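Local atomic coordinates of deoxyhypusine hydroxylase (Homo sapiens, PDB entry 4D50), a protein that hydroxylates the deoxyhypusine residue of translation initiation factor eIF5A at a diiron centre, completing the synthesis of hypusine. Residues A32-R37 and K60-Y65; L67-D72 and L150-A155; P77-V82 and H94-A99; V131-W136 and G141-A146. One frame throughout, in Å; residues are numbered along the deposited sequence.

Contact 1. Residues A32-R37 and K60-Y65. With FE (Fe (III) ion), chain D; PER (peroxide ion), chain E.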
loop_
_atom_site.group_PDB
_atom_site.type_symbol
_atom_site.label_atom_id
_atom_site.label_comp_id
_atom_site.label_asym_id
_atom_site.label_seq_id
_atom_site.Cartn_x
_atom_site.Cartn_y
_atom_site.Cartn_z
ATOM N N ALA A 32 -11.290 -5.817 -10.757
ATOM C CA ALA A 32 -12.567 -5.098 -10.403
ATOM C C ALA A 32 -12.313 -3.991 -9.396
ATOM O O ALA A 32 -12.814 -2.864 -9.482
ATOM C CB ALA A 32 -13.575 -6.081 -9.877
ATOM N N LEU A 33 -11.581 -4.348 -8.347
ATOM C CA LEU A 33 -11.262 -3.400 -7.308
ATOM C C LEU A 33 -10.565 -2.151 -7.824
ATOM O O LEU A 33 -10.949 -1.066 -7.491
ATOM C CB LEU A 33 -10.368 -4.050 -6.225
ATOM C CG LEU A 33 -9.784 -3.095 -5.166
ATOM C CD1 LEU A 33 -10.890 -2.393 -4.347
ATOM C CD2 LEU A 33 -8.820 -3.850 -4.255
ATOM N N PHE A 34 -9.472 -2.280 -8.610
ATOM C CA PHE A 34 -8.796 -1.136 -9.110
ATOM C C PHE A 34 -9.601 -0.357 -10.138
ATOM O O PHE A 34 -9.493 0.859 -10.213
ATOM C CB PHE A 34 -7.381 -1.500 -9.566
ATOM C CG PHE A 34 -6.478 -1.712 -8.389
ATOM C CD1 PHE A 34 -6.051 -0.610 -7.593
ATOM C CD2 PHE A 34 -6.095 -2.970 -8.031
ATOM C CE1 PHE A 34 -5.281 -0.785 -6.458
ATOM C CE2 PHE A 34 -5.319 -3.146 -6.879
ATOM C CZ PHE A 34 -4.931 -2.059 -6.118
ATOM N N THR A 35 -10.503 -1.016 -10.827
ATOM C CA THR A 35 -11.380 -0.250 -11.696
ATOM C C THR A 35 -12.314 0.607 -10.819
ATOM O O THR A 35 -12.491 1.788 -11.110
ATOM C CB THR A 35 -12.149 -1.187 -12.630
ATOM O OG1 THR A 35 -11.179 -1.936 -13.375
ATOM C CG2 THR A 35 -13.099 -0.425 -13.619
ATOM N N LEU A 36 -12.913 0.037 -9.797
ATOM C CA LEU A 36 -13.770 0.806 -8.913
ATOM C C LEU A 36 -13.042 1.933 -8.273
ATOM O O LEU A 36 -13.643 2.969 -8.034
ATOM C CB LEU A 36 -14.409 -0.046 -7.851
ATOM C CG LEU A 36 -15.408 -1.096 -8.330
ATOM C CD1 LEU A 36 -15.816 -1.992 -7.156
ATOM C CD2 LEU A 36 -16.662 -0.422 -8.903
ATOM N N ARG A 37 -11.797 1.690 -7.868
ATOM C CA ARG A 37 -10.999 2.753 -7.286
ATOM C C ARG A 37 -10.905 3.951 -8.204
ATOM O O ARG A 37 -11.003 5.104 -7.760
ATOM C CB ARG A 37 -9.608 2.188 -6.947
ATOM C CG ARG A 37 -8.671 3.190 -6.333
ATOM C CD ARG A 37 -7.793 3.784 -7.376
ATOM N NE ARG A 37 -6.846 4.811 -6.953
ATOM C CZ ARG A 37 -7.166 6.090 -6.845
ATOM N NH1 ARG A 37 -8.424 6.472 -6.990
ATOM N NH2 ARG A 37 -6.249 6.994 -6.514
ATOM N N LYS A 60 -8.418 -7.884 1.411
ATOM C CA LYS A 60 -9.021 -6.913 2.328
ATOM C C LYS A 60 -8.165 -5.662 2.570
ATOM O O LYS A 60 -8.668 -4.547 2.635
ATOM C CB LYS A 60 -9.335 -7.549 3.660
ATOM C CG LYS A 60 -10.541 -8.478 3.660
ATOM C CD LYS A 60 -10.909 -8.916 5.082
ATOM C CE LYS A 60 -9.908 -9.884 5.643
ATOM N NZ LYS A 60 -10.324 -10.520 6.911
ATOM N N HIS A 61 -6.880 -5.853 2.654
ATOM C CA HIS A 61 -5.971 -4.731 2.845
ATOM C C HIS A 61 -5.863 -3.879 1.583
ATOM O O HIS A 61 -5.746 -2.641 1.687
ATOM C CB HIS A 61 -4.652 -5.215 3.434
ATOM C CG HIS A 61 -3.511 -5.212 2.467
ATOM N ND1 HIS A 61 -3.490 -5.990 1.333
ATOM C CD2 HIS A 61 -2.380 -4.464 2.457
ATOM C CE1 HIS A 61 -2.330 -5.780 0.701
ATOM N NE2 HIS A 61 -1.664 -4.824 1.350
ATOM N N GLU A 62 -6.035 -4.476 0.402
ATOM C CA GLU A 62 -6.074 -3.689 -0.871
ATOM C C GLU A 62 -7.379 -2.810 -0.923
ATOM O O GLU A 62 -7.412 -1.677 -1.447
ATOM C CB GLU A 62 -6.013 -4.621 -2.041
ATOM C CG GLU A 62 -5.180 -4.182 -3.230
ATOM C CD GLU A 62 -3.692 -4.291 -2.937
ATOM O OE1 GLU A 62 -3.216 -5.353 -2.490
ATOM O OE2 GLU A 62 -3.040 -3.242 -3.037
ATOM N N LEU A 63 -8.438 -3.377 -0.395
ATOM C CA LEU A 63 -9.687 -2.618 -0.299
ATOM C C LEU A 63 -9.406 -1.376 0.454
ATOM O O LEU A 63 -9.885 -0.276 0.109
ATOM C CB LEU A 63 -10.789 -3.379 0.402
ATOM C CG LEU A 63 -11.132 -4.787 -0.097
ATOM C CD1 LEU A 63 -12.120 -5.406 0.845
ATOM C CD2 LEU A 63 -11.705 -4.709 -1.470
ATOM N N ALA A 64 -8.795 -1.556 1.617
ATOM C CA ALA A 64 -8.549 -0.359 2.467
ATOM C C ALA A 64 -7.588 0.594 1.767
ATOM O O ALA A 64 -7.810 1.822 1.819
ATOM C CB ALA A 64 -7.960 -0.739 3.837
ATOM N N TYR A 65 -6.536 0.098 1.140
ATOM C CA TYR A 65 -5.630 0.962 0.410
ATOM C C TYR A 65 -6.330 1.812 -0.648
ATOM O O TYR A 65 -6.181 3.021 -0.725
ATOM C CB TYR A 65 -4.549 0.129 -0.269
ATOM C CG TYR A 65 -3.597 0.865 -1.160
ATOM C CD1 TYR A 65 -2.597 1.678 -0.643
ATOM C CD2 TYR A 65 -3.793 0.873 -2.546
ATOM C CE1 TYR A 65 -1.726 2.387 -1.493
ATOM C CE2 TYR A 65 -2.920 1.518 -3.391
ATOM C CZ TYR A 65 -1.948 2.340 -2.866
ATOM O OH TYR A 65 -1.114 2.940 -3.729
HETATM FE FE FE D . 0.643 -4.494 1.257
HETATM O O1 PER E . 0.326 -3.927 3.951
HETATM O O2 PER E . 1.092 -5.100 3.304
HETATM O O HOH W 1 0.562 -2.156 1.696
HETATM O O HOH W 2 0.387 -3.865 -0.793
#
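L33 and F34 of helix 26-39 meet E62 and L63 of helix 57-70, two nearly parallel helices (11° between segment axes) of the all-helical HEAT-like fold. The tight part is buried and centres on L33. With CG anti to the backbone N (chi1 171°), its methyls fork between two partners: CD2 of L33 rests on CB of E62 at 3.7 Å, crossing that side chain at about a right angle, and CD1 of L33 meets CD2 of L63 at 3.8 Å. I48 of helix 42-50 touches both leucines. The solvent side belongs to F34, which is exposed although its CZ lies 3.6 Å from CG of E62. Chi1 of E62 (-141°) carries CG to the ring, and the bend at chi2 sets the carboxylate so that OE2 comes to the ring edge. With an alanine at E62, CB could still back L33, but F34 would probably lose a stop against its ring and turn more freely. NE2 of H61 binds iron at 2.3 Å, with H245 and E246. Only van der Waals packing joins the segments; other polar ends of 60-65 are used in other directions, K60 on E89 and Y65 on Y216.

Contact 2. Residues L67-D72 and L150-A155. With GAI (guanidine), chain I.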
loop_
_atom_site.group_PDB
_atom_site.type_symbol
_atom_site.label_atom_id
_atom_site.label_comp_id
_atom_site.label_asym_id
_atom_site.label_seq_id
_atom_site.Cartn_x
_atom_site.Cartn_y
_atom_site.Cartn_z
ATOM N N LEU A 67 -9.545 2.659 -0.718
ATOM C CA LEU A 67 -10.431 3.695 -0.153
ATOM C C LEU A 67 -9.605 4.884 0.279
ATOM O O LEU A 67 -10.072 6.036 0.295
ATOM C CB LEU A 67 -11.221 3.130 1.055
ATOM C CG LEU A 67 -12.289 2.060 0.659
ATOM C CD1 LEU A 67 -12.925 1.492 1.891
ATOM C CD2 LEU A 67 -13.354 2.610 -0.303
ATOM N N GLY A 68 -8.403 4.611 0.740
ATOM C CA GLY A 68 -7.503 5.692 1.109
ATOM C C GLY A 68 -7.197 6.576 -0.095
ATOM O O GLY A 68 -7.220 7.817 0.006
ATOM N N GLN A 69 -6.736 5.959 -1.136
ATOM C CA GLN A 69 -6.273 6.650 -2.336
ATOM C C GLN A 69 -7.383 7.424 -3.037
ATOM O O GLN A 69 -7.076 8.446 -3.712
ATOM C CB GLN A 69 -5.607 5.615 -3.299
ATOM C CG GLN A 69 -4.419 4.943 -2.686
ATOM C CD GLN A 69 -3.268 5.849 -2.437
ATOM O OE1 GLN A 69 -2.808 6.463 -3.352
ATOM N NE2 GLN A 69 -2.779 5.906 -1.187
ATOM N N MET A 70 -8.648 6.949 -2.841
ATOM C CA MET A 70 -9.848 7.579 -3.369
ATOM C C MET A 70 -10.122 8.950 -2.745
ATOM O O MET A 70 -10.771 9.803 -3.344
ATOM C CB MET A 70 -11.001 6.659 -3.253
ATOM C CG MET A 70 -10.896 5.447 -4.188
ATOM S SD MET A 70 -12.029 4.130 -3.767
ATOM C CE MET A 70 -13.466 4.686 -4.617
ATOM N N GLN A 71 -9.615 9.136 -1.549
ATOM C CA GLN A 71 -9.689 10.409 -0.801
ATOM C C GLN A 71 -11.128 10.907 -0.563
ATOM O O GLN A 71 -11.357 12.126 -0.485
ATOM C CB GLN A 71 -8.818 11.451 -1.420
ATOM C CG GLN A 71 -7.323 11.085 -1.219
ATOM C CD GLN A 71 -6.429 12.274 -1.472
ATOM O OE1 GLN A 71 -6.319 12.727 -2.600
ATOM N NE2 GLN A 71 -5.749 12.718 -0.455
ATOM N N ASP A 72 -12.063 9.961 -0.489
ATOM C CA ASP A 72 -13.463 10.264 -0.361
ATOM C C ASP A 72 -13.886 10.040 1.073
ATOM O O ASP A 72 -13.901 8.932 1.632
ATOM C CB ASP A 72 -14.262 9.470 -1.362
ATOM C CG ASP A 72 -15.688 9.968 -1.506
ATOM O OD1 ASP A 72 -16.269 10.417 -0.504
ATOM O OD2 ASP A 72 -16.214 9.887 -2.655
ATOM N N LEU A 150 1.702 9.375 -8.479
ATOM C CA LEU A 150 0.338 9.856 -8.328
ATOM C C LEU A 150 -0.311 9.310 -7.080
ATOM O O LEU A 150 -1.421 9.755 -6.706
ATOM C CB LEU A 150 -0.503 9.540 -9.559
ATOM C CG LEU A 150 -0.033 10.189 -10.889
ATOM C CD1 LEU A 150 -0.772 9.655 -12.076
ATOM C CD2 LEU A 150 -0.104 11.719 -10.833
ATOM N N SER A 151 0.400 8.440 -6.408
ATOM C CA SER A 151 -0.025 7.894 -5.128
ATOM C C SER A 151 -0.187 8.967 -4.118
ATOM O O SER A 151 0.549 9.988 -4.144
ATOM C CB SER A 151 0.962 6.829 -4.600
ATOM O OG SER A 151 2.277 7.304 -4.569
ATOM N N VAL A 152 -1.075 8.727 -3.160
ATOM C CA VAL A 152 -1.079 9.510 -1.963
ATOM C C VAL A 152 -0.270 8.798 -0.900
ATOM O O VAL A 152 -0.641 7.697 -0.464
ATOM C CB VAL A 152 -2.520 9.701 -1.428
ATOM C CG1 VAL A 152 -2.510 10.584 -0.159
ATOM C CG2 VAL A 152 -3.470 10.219 -2.514
ATOM N N ASP A 153 0.820 9.408 -0.481
ATOM C CA ASP A 153 1.823 8.733 0.341
ATOM C C ASP A 153 1.614 9.023 1.795
ATOM O O ASP A 153 1.002 10.063 2.161
ATOM C CB ASP A 153 3.237 9.200 -0.081
ATOM C CG ASP A 153 3.564 8.875 -1.551
ATOM O OD1 ASP A 153 3.003 7.848 -2.103
ATOM O OD2 ASP A 153 4.298 9.654 -2.152
ATOM N N PRO A 154 2.124 8.169 2.686
ATOM C CA PRO A 154 1.927 8.438 4.097
ATOM C C PRO A 154 2.733 9.569 4.666
ATOM O O PRO A 154 2.494 9.892 5.795
ATOM C CB PRO A 154 2.400 7.144 4.778
ATOM C CG PRO A 154 3.131 6.386 3.723
ATOM C CD PRO A 154 2.512 6.760 2.467
ATOM N N ALA A 155 3.714 10.074 3.924
ATOM C CA ALA A 155 4.548 11.193 4.314
ATOM C C ALA A 155 5.020 11.915 3.116
ATOM O O ALA A 155 5.209 11.338 2.109
ATOM C CB ALA A 155 5.727 10.836 5.189
HETATM C C GAI I . -19.058 9.793 -2.621
HETATM N N1 GAI I . -19.296 10.594 -1.700
HETATM N N2 GAI I . -18.998 8.494 -2.340
HETATM N N3 GAI I . -18.818 10.255 -3.851
#
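Q69 and V152 bring their CA atoms to 5.9 Å where the end of helix 57-70, in HEAT-like repeat 1, meets the irregular loop between helices 121-140 and 163-171. This loop belongs to the long connection between repeats 2 and 3. The side-chain amide of Q69 pairs with the backbone of a single residue, using one acceptor and one donor as a neighbouring peptide would. The N of V152 gives its hydrogen to OE1 of Q69 at 2.9 Å, almost straight at 171°. In return NE2 of Q69 donates to O of V152, also at 2.9 Å and as straight (173°). Both bonds reach a lone pair in the carbonyl plane, and O of V152 lies in the amide plane of Q69. Gripped through both oxygen and nitrogen, the amide cannot readily turn about chi3, which settles its flip state. Q69 gets there by a bend at chi2, its side chain sliding past that of V152 in the opposite direction.

Q71, the residue that leaves the helix with positive phi (58°), extends its chain beyond CG so that its amide comes up to the valine from the opposite direction, CD of Q71 lying 3.8 Å from CG2 of V152. Its NE2 is turned to other partners, O of A102 and OE2 of E143. V152 is thus flanked by two glutamines, one bonding its backbone and the other packing on a methyl. D153 ties the loop to R188 of helix 177-190 through OD2, and within the loop OG of S151 donates to OD1 of D153 at 2.6 Å, on the syn side of the carboxylate.

Contact 3. Residues P77-V82 and H94-A99. With FE (Fe (III) ion), chain C; PER (peroxide ion), chain E.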
loop_
_atom_site.group_PDB
_atom_site.type_symbol
_atom_site.label_atom_id
_atom_site.label_comp_id
_atom_site.label_asym_id
_atom_site.label_seq_id
_atom_site.Cartn_x
_atom_site.Cartn_y
_atom_site.Cartn_z
ATOM N N PRO A 77 -16.383 6.000 7.795
ATOM C CA PRO A 77 -16.985 5.061 8.726
ATOM C C PRO A 77 -16.546 3.598 8.565
ATOM O O PRO A 77 -16.297 2.936 9.528
ATOM C CB PRO A 77 -18.496 5.230 8.487
ATOM C CG PRO A 77 -18.602 6.602 7.958
ATOM C CD PRO A 77 -17.378 6.817 7.091
ATOM N N MET A 78 -16.433 3.125 7.353
ATOM C CA MET A 78 -16.068 1.725 7.084
ATOM C C MET A 78 -14.634 1.557 7.510
ATOM O O MET A 78 -14.303 0.563 8.121
ATOM C CB MET A 78 -16.206 1.390 5.597
ATOM C CG MET A 78 -15.889 -0.056 5.276
ATOM S SD MET A 78 -16.863 -1.378 6.050
ATOM C CE MET A 78 -18.534 -0.850 6.058
ATOM N N LEU A 79 -13.806 2.537 7.216
ATOM C CA LEU A 79 -12.334 2.402 7.536
ATOM C C LEU A 79 -12.114 2.434 9.068
ATOM O O LEU A 79 -11.258 1.748 9.615
ATOM C CB LEU A 79 -11.504 3.475 6.884
ATOM C CG LEU A 79 -11.379 3.318 5.366
ATOM C CD1 LEU A 79 -10.855 4.549 4.671
ATOM C CD2 LEU A 79 -10.461 2.133 5.080
ATOM N N VAL A 80 -12.948 3.203 9.761
ATOM C CA VAL A 80 -12.915 3.189 11.222
ATOM C C VAL A 80 -13.263 1.791 11.749
ATOM O O VAL A 80 -12.619 1.264 12.694
ATOM C CB VAL A 80 -13.777 4.369 11.790
ATOM C CG1 VAL A 80 -13.907 4.242 13.294
ATOM C CG2 VAL A 80 -13.131 5.707 11.473
ATOM N N ASP A 81 -14.347 1.222 11.243
ATOM C CA ASP A 81 -14.834 -0.087 11.648
ATOM C C ASP A 81 -13.721 -1.106 11.414
ATOM O O ASP A 81 -13.457 -1.892 12.289
ATOM C CB ASP A 81 -16.062 -0.568 10.851
ATOM C CG ASP A 81 -17.355 0.160 11.195
ATOM O OD1 ASP A 81 -17.379 0.882 12.195
ATOM O OD2 ASP A 81 -18.364 -0.024 10.462
ATOM N N VAL A 82 -13.026 -1.049 10.284
ATOM C CA VAL A 82 -11.872 -1.968 10.064
ATOM C C VAL A 82 -10.707 -1.733 11.026
ATOM O O VAL A 82 -10.142 -2.644 11.558
ATOM C CB VAL A 82 -11.415 -1.914 8.604
ATOM C CG1 VAL A 82 -10.143 -2.737 8.438
ATOM C CG2 VAL A 82 -12.529 -2.378 7.699
ATOM N N HIS A 94 -3.695 -1.997 9.773
ATOM C CA HIS A 94 -2.685 -0.977 9.429
ATOM C C HIS A 94 -3.166 -0.228 8.201
ATOM O O HIS A 94 -3.195 1.059 8.185
ATOM C CB HIS A 94 -1.271 -1.558 9.207
ATOM C CG HIS A 94 -0.666 -1.154 7.921
ATOM N ND1 HIS A 94 -0.173 0.112 7.678
ATOM C CD2 HIS A 94 -0.494 -1.860 6.789
ATOM C CE1 HIS A 94 0.238 0.169 6.425
ATOM N NE2 HIS A 94 0.067 -1.020 5.874
ATOM N N GLU A 95 -3.588 -0.967 7.195
ATOM C CA GLU A 95 -3.952 -0.346 5.927
ATOM C C GLU A 95 -5.142 0.616 6.098
ATOM O O GLU A 95 -5.223 1.654 5.450
ATOM C CB GLU A 95 -4.224 -1.374 4.795
ATOM C CG GLU A 95 -3.895 -0.864 3.430
ATOM C CD GLU A 95 -2.417 -0.602 3.218
ATOM O OE1 GLU A 95 -1.530 -1.484 3.510
ATOM O OE2 GLU A 95 -2.062 0.562 2.845
ATOM N N ALA A 96 -6.074 0.226 6.939
ATOM C CA ALA A 96 -7.291 1.089 7.211
ATOM C C ALA A 96 -6.788 2.376 7.954
ATOM O O ALA A 96 -7.299 3.464 7.626
ATOM C CB ALA A 96 -8.356 0.358 8.063
ATOM N N GLY A 97 -5.876 2.279 8.942
ATOM C CA GLY A 97 -5.363 3.480 9.571
ATOM C C GLY A 97 -4.641 4.406 8.625
ATOM O O GLY A 97 -4.841 5.615 8.624
ATOM N N GLU A 98 -3.745 3.836 7.844
ATOM C CA GLU A 98 -3.103 4.633 6.768
ATOM C C GLU A 98 -4.106 5.319 5.825
ATOM O O GLU A 98 -3.916 6.456 5.452
ATOM C CB GLU A 98 -2.119 3.785 5.916
ATOM C CG GLU A 98 -1.402 4.623 4.859
ATOM C CD GLU A 98 -0.344 3.875 4.076
ATOM O OE1 GLU A 98 0.366 3.037 4.671
ATOM O OE2 GLU A 98 -0.176 4.241 2.891
ATOM N N ALA A 99 -5.192 4.604 5.453
ATOM C CA ALA A 99 -6.170 5.106 4.570
ATOM C C ALA A 99 -6.862 6.305 5.173
ATOM O O ALA A 99 -7.182 7.199 4.463
ATOM C CB ALA A 99 -7.152 4.021 4.156
HETATM FE FE FE C . 0.499 -1.712 3.791
HETATM O O1 PER E . 0.326 -3.927 3.951
HETATM O O2 PER E . 1.092 -5.100 3.304
HETATM O O HOH W 3 0.833 0.351 3.177
HETATM O O HOH W 1 0.562 -2.156 1.696
#
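L79 and V82 of helix 76-84 face A96 and A99 of helix 90-103, a packing of successive helices in the HEAT-like fold that joins repeat 1 to repeat 2. The segments run roughly antiparallel, at 144°, with axes 8.5 Å apart. All four side chains leave their backbones toward the other helix. Because the second helix offers only methyl groups at A96 and A99, the backbones come close: the CA atoms of L79 and A96 are 5.2 Å apart, and CB of A96 lies 3.6 Å from the carbonyl O of L79. The branched side chains sit round these two methyls. CG1 of V82 meets CB of A96 at 3.6 Å, while L79, with CG anti to its carbonyl carbon, directs CD1 onto CB of A99 at 3.8 Å. L67, L100 and I103 also touch L79.

The other flank of helix 90-103 is polar and builds one half of the diiron site. NE2 of H94 binds iron at 2.2 Å, and E95, bent at chi2 (66°), curls its carboxylate round so that OE1 of E95 binds the same iron at 2.1 Å. Peroxide O1, two waters and H212, whose ring stands at about 90° to that of H94, complete six ligands. ND1 of H94 is hydrogen-bonded to OG1 of T126, a second-shell link that helps fix how the imidazole is turned. One helix thus packs with small apolar residues on one flank and holds metal with the other. Peroxide O1 lies at the edge of the H94 ring, in its plane, and 2.2 Å from the iron.

Contact 4. Residues V131-W136 and G141-A146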
loop_
_atom_site.group_PDB
_atom_site.type_symbol
_atom_site.label_atom_id
_atom_site.label_comp_id
_atom_site.label_asym_id
_atom_site.label_seq_id
_atom_site.Cartn_x
_atom_site.Cartn_y
_atom_site.Cartn_z
ATOM N N VAL A 131 -1.178 10.677 12.052
ATOM C CA VAL A 131 -1.333 11.888 12.869
ATOM C C VAL A 131 -0.291 12.933 12.454
ATOM O O VAL A 131 -0.626 14.053 12.227
ATOM C CB VAL A 131 -1.220 11.581 14.364
ATOM C CG1 VAL A 131 -1.103 12.887 15.138
ATOM C CG2 VAL A 131 -2.428 10.757 14.821
ATOM N N ARG A 132 0.940 12.498 12.206
ATOM C CA ARG A 132 1.928 13.470 11.733
ATOM C C ARG A 132 1.583 14.018 10.321
ATOM O O ARG A 132 1.844 15.182 10.006
ATOM C CB ARG A 132 3.318 12.779 11.696
ATOM C CG ARG A 132 4.004 12.492 13.036
ATOM C CD ARG A 132 4.388 13.718 13.831
ATOM N NE ARG A 132 5.185 14.684 13.083
ATOM C CZ ARG A 132 6.520 14.664 12.952
ATOM N NH1 ARG A 132 7.264 13.717 13.485
ATOM N NH2 ARG A 132 7.126 15.673 12.278
ATOM N N ARG A 133 1.090 13.153 9.429
ATOM C CA ARG A 133 0.661 13.598 8.088
ATOM C C ARG A 133 -0.486 14.604 8.218
ATOM O O ARG A 133 -0.462 15.702 7.610
ATOM C CB ARG A 133 0.266 12.427 7.173
ATOM C CG ARG A 133 -0.239 12.873 5.822
ATOM C CD ARG A 133 -0.645 11.670 4.947
ATOM N NE ARG A 133 -1.861 11.987 4.165
ATOM C CZ ARG A 133 -1.924 12.722 3.055
ATOM N NH1 ARG A 133 -0.846 13.348 2.579
ATOM N NH2 ARG A 133 -3.107 12.922 2.476
ATOM N N LEU A 134 -1.458 14.299 9.066
ATOM C CA LEU A 134 -2.563 15.266 9.213
ATOM C C LEU A 134 -2.051 16.625 9.760
ATOM O O LEU A 134 -2.512 17.662 9.294
ATOM C CB LEU A 134 -3.703 14.733 10.028
ATOM C CG LEU A 134 -4.460 13.577 9.397
ATOM C CD1 LEU A 134 -5.566 13.090 10.327
ATOM C CD2 LEU A 134 -5.006 13.862 8.010
ATOM N N GLU A 135 -1.119 16.593 10.704
ATOM C CA GLU A 135 -0.530 17.783 11.238
ATOM C C GLU A 135 0.237 18.543 10.161
ATOM O O GLU A 135 0.226 19.776 10.130
ATOM C CB GLU A 135 0.323 17.453 12.453
ATOM C CG GLU A 135 -0.578 16.874 13.584
ATOM C CD GLU A 135 0.163 16.400 14.818
ATOM O OE1 GLU A 135 1.410 16.072 14.733
ATOM O OE2 GLU A 135 -0.544 16.345 15.873
ATOM N N TRP A 136 0.907 17.816 9.281
ATOM C CA TRP A 136 1.631 18.456 8.179
ATOM C C TRP A 136 0.680 19.159 7.223
ATOM O O TRP A 136 0.828 20.338 6.893
ATOM C CB TRP A 136 2.569 17.440 7.536
ATOM C CG TRP A 136 3.589 18.004 6.577
ATOM C CD1 TRP A 136 4.867 18.219 6.824
ATOM C CD2 TRP A 136 3.356 18.395 5.240
ATOM N NE1 TRP A 136 5.489 18.691 5.729
ATOM C CE2 TRP A 136 4.559 18.848 4.732
ATOM C CE3 TRP A 136 2.222 18.406 4.419
ATOM C CZ2 TRP A 136 4.700 19.296 3.441
ATOM C CZ3 TRP A 136 2.355 18.865 3.081
ATOM C CH2 TRP A 136 3.592 19.351 2.627
ATOM N N GLY A 141 -1.442 23.741 4.655
ATOM C CA GLY A 141 -2.603 24.178 3.945
ATOM C C GLY A 141 -3.040 23.256 2.814
ATOM O O GLY A 141 -3.797 23.675 1.916
ATOM N N GLY A 142 -2.624 21.993 2.857
ATOM C CA GLY A 142 -3.052 21.020 1.870
ATOM C C GLY A 142 -1.895 20.109 1.450
ATOM O O GLY A 142 -0.798 20.181 2.023
ATOM N N GLU A 143 -2.206 19.222 0.509
ATOM C CA GLU A 143 -1.318 18.199 0.024
ATOM C C GLU A 143 -0.099 18.878 -0.514
ATOM O O GLU A 143 -0.179 20.047 -0.945
ATOM C CB GLU A 143 -1.958 17.411 -1.154
ATOM C CG GLU A 143 -3.176 16.585 -0.845
ATOM C CD GLU A 143 -2.864 15.387 0.022
ATOM O OE1 GLU A 143 -1.650 15.039 0.192
ATOM O OE2 GLU A 143 -3.849 14.807 0.543
ATOM N N PRO A 144 1.050 18.181 -0.496
ATOM C CA PRO A 144 2.208 18.790 -1.120
ATOM C C PRO A 144 2.007 18.962 -2.649
ATOM O O PRO A 144 0.990 18.489 -3.209
ATOM C CB PRO A 144 3.349 17.806 -0.798
ATOM C CG PRO A 144 2.688 16.518 -0.448
ATOM C CD PRO A 144 1.325 16.848 0.073
ATOM N N ALA A 145 2.923 19.685 -3.312
ATOM C CA ALA A 145 2.847 19.816 -4.766
ATOM C C ALA A 145 2.974 18.410 -5.314
ATOM O O ALA A 145 3.650 17.546 -4.720
ATOM C CB ALA A 145 3.941 20.690 -5.304
ATOM N N ALA A 146 2.303 18.175 -6.418
ATOM C CA ALA A 146 2.309 16.878 -7.029
ATOM C C ALA A 146 3.749 16.552 -7.454
ATOM O O ALA A 146 4.427 17.336 -8.143
ATOM C CB ALA A 146 1.364 16.863 -8.219
#
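The latter part of helix 121-140, in this all-helical HEAT-like fold, is met by the loop that leaves its C-terminus: R133 and W136 on the helix receive G142, E143 and P144. At the turn G141 is the first residue to leave helical geometry, with positive phi (79°), and G142 follows with positive phi too; at both places a CB would strike the preceding carbonyl O, so glycine suits the fold-back.

The polar half is an end-on salt bridge with two bonds. NH1 of R133 donates to OE1 of E143 at 3.0 Å and NH2 of R133 to OE2 of E143 at 2.8 Å, each oxygen being met on its syn side. Guanidinium and carboxylate are nearly coplanar, 22° apart. R133 runs out straight from the helix, CG anti to the backbone N, then bends at chi3, whereas E143 leaves its backbone away from the helix and doubles back through a bend at chi2. NE of R133 is used as well, on O of G101. A methionine in place of R133 would have no side-chain N-H groups to offer, and E143 would probably lose its countercharge and the loop much of its tie to the helix.

The other half is packing of the indole. W136, stacked on H140, brings the far end of its ring system to the loop: its CZ3 lies 3.6 Å from the polar O of G142, and in an apolar contact its CH2 meets CB of P144 at 3.8 Å.

Contacts 1 and 3 are buried helix-to-helix packings, contact 2 is partly buried, and contact 4 lies at the surface. The chemistry follows: van der Waals packing, in contact 1 partly on the aliphatic part of E62, joins the segments in contacts 1 and 3, amide-to-backbone bonds in contact 2, a salt bridge with an indole in contact 4. Helix 57-70 serves contacts 1 and 2; contact 1 supplies H61 to one iron and contact 3 H94 and E95 to the other, the irons sharing the peroxide and water 1. Contacts 2 and 4 use one interhelical loop and are joined by a probable Q71-E143 hydrogen bond. G68 of contact 2 packs on A99 of contact 3.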